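Putative aminooxidase (PDB 2BA9) is a flavin-dependent fatty acid isomerase that binds FAD and produces conjugated linoleic acid, with the family fold of the flavin-containing amine oxidoreductases. Local coordinates at residues Cys344-Met347 with Val348-Asp351. Sequence-based numbering, arbitrary orientation.
Sequences CRQM and VLDD
Gln-346 reaches one turn ahead along its helix to Asp-350, where NE2 donates a hydrogen bond to OD1 over 2.9 Å. Chi1 (-171°) sets CG anti to the backbone N, with Gln-346 CG 3.6 Å from Asp-350 OD2; the bend at chi2 then turns the amide to OD1. The amide meets the carboxylate on its syn side but from 35° out of its plane, and the two planes are twisted 54° apart. Long and flexible, glutamine suits this i to i+4 side-chain hydrogen bond, while its OE1 lies 3.9 Å from CD1 of Leu-349. Beneath it the main chain repeats the same spacing: Asp-350 N bonds to Gln-346 O, and Met-347 O accepts from Asp-351 N (2.6 Å), with Asp-351 CB 3.0 Å from Met-347 O. The unbranched, flexible chain of Met-347 suits a partly exposed place and touches His-309. Asp-351 OD2 accepts from Val-310 N and is also hydrogen-bonded to His-309 ND1. Val-348 N bonds to Cys-344 O, and Val-348 CG2 lies 3.3 Å from that oxygen; its compact branched side chain fits the buried face. Helix 341-355 thus rests on the mixed sheet, with Val-348 against strands 325-330 and 277-288, Leu-349 against strand 359-373, and Gln-346 exposed.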
loop_
_atom_site.group_PDB
_atom_site.type_symbol
_atom_site.label_atom_id
_atom_site.label_comp_id
_atom_site.label_asym_id
_atom_site.label_seq_id
_atom_site.Cartn_x
_atom_site.Cartn_y
_atom_site.Cartn_z
ATOM N N CYS A 344 17.563 -12.785 -5.025
ATOM C CA CYS A 344 16.602 -11.935 -5.697
ATOM C C CYS A 344 17.281 -10.850 -6.541
ATOM O O CYS A 344 16.845 -10.585 -7.663
ATOM C CB CYS A 344 15.650 -11.319 -4.677
ATOM S SG CYS A 344 14.564 -12.568 -3.928
ATOM N N ARG A 345 18.340 -10.227 -6.018
ATOM C CA ARG A 345 19.094 -9.265 -6.815
ATOM C C ARG A 345 19.694 -9.942 -8.056
ATOM O O ARG A 345 19.682 -9.360 -9.142
ATOM C CB ARG A 345 20.187 -8.551 -6.010
ATOM C CG ARG A 345 20.902 -7.441 -6.819
ATOM C CD ARG A 345 22.017 -6.742 -6.039
ATOM N NE ARG A 345 21.506 -5.958 -4.921
ATOM C CZ ARG A 345 22.254 -5.407 -3.965
ATOM N NH1 ARG A 345 23.572 -5.532 -3.968
ATOM N NH2 ARG A 345 21.681 -4.720 -2.987
ATOM N N GLN A 346 20.205 -11.164 -7.913
ATOM C CA GLN A 346 20.730 -11.876 -9.084
ATOM C C GLN A 346 19.623 -12.155 -10.110
ATOM O O GLN A 346 19.856 -12.081 -11.317
ATOM C CB GLN A 346 21.455 -13.170 -8.689
ATOM C CG GLN A 346 22.216 -13.857 -9.845
ATOM C CD GLN A 346 23.289 -12.978 -10.475
ATOM O OE1 GLN A 346 24.044 -12.299 -9.771
ATOM N NE2 GLN A 346 23.383 -13.008 -11.805
ATOM N N MET A 347 18.414 -12.453 -9.632
ATOM C CA MET A 347 17.271 -12.635 -10.529
ATOM C C MET A 347 16.893 -11.355 -11.257
ATOM O O MET A 347 16.425 -11.410 -12.386
ATOM C CB MET A 347 16.070 -13.212 -9.791
ATOM C CG MET A 347 16.181 -14.710 -9.590
ATOM S SD MET A 347 14.742 -15.467 -8.830
ATOM C CE MET A 347 15.185 -15.244 -7.101
ATOM N N VAL A 348 17.082 -10.205 -10.619
ATOM C CA VAL A 348 16.905 -8.924 -11.292
ATOM C C VAL A 348 17.858 -8.874 -12.503
ATOM O O VAL A 348 17.464 -8.555 -13.629
ATOM C CB VAL A 348 17.187 -7.725 -10.345
ATOM C CG1 VAL A 348 17.111 -6.404 -11.096
ATOM C CG2 VAL A 348 16.208 -7.702 -9.183
ATOM N N LEU A 349 19.121 -9.191 -12.278
ATOM C CA LEU A 349 20.072 -9.182 -13.387
ATOM C C LEU A 349 19.640 -10.201 -14.445
ATOM O O LEU A 349 19.509 -9.860 -15.615
ATOM C CB LEU A 349 21.488 -9.483 -12.901
ATOM C CG LEU A 349 21.991 -8.597 -11.757
ATOM C CD1 LEU A 349 23.491 -8.815 -11.545
ATOM C CD2 LEU A 349 21.658 -7.138 -12.032
ATOM N N ASP A 350 19.379 -11.433 -14.015
ATOM C CA ASP A 350 19.117 -12.530 -14.949
ATOM C C ASP A 350 17.782 -12.364 -15.676
ATOM O O ASP A 350 17.701 -12.627 -16.884
ATOM C CB ASP A 350 19.149 -13.897 -14.240
ATOM C CG ASP A 350 20.494 -14.212 -13.600
ATOM O OD1 ASP A 350 21.515 -13.606 -13.961
ATOM O OD2 ASP A 350 20.526 -15.102 -12.742
ATOM N N ASP A 351 16.750 -11.934 -14.961
ATOM C CA ASP A 351 15.424 -11.693 -15.585
ATOM C C ASP A 351 15.467 -10.551 -16.621
ATOM O O ASP A 351 14.982 -10.705 -17.738
ATOM C CB ASP A 351 14.333 -11.405 -14.537
ATOM C CG ASP A 351 13.833 -12.669 -13.812
ATOM O OD1 ASP A 351 14.146 -13.817 -14.227
ATOM O OD2 ASP A 351 13.095 -12.505 -12.819
#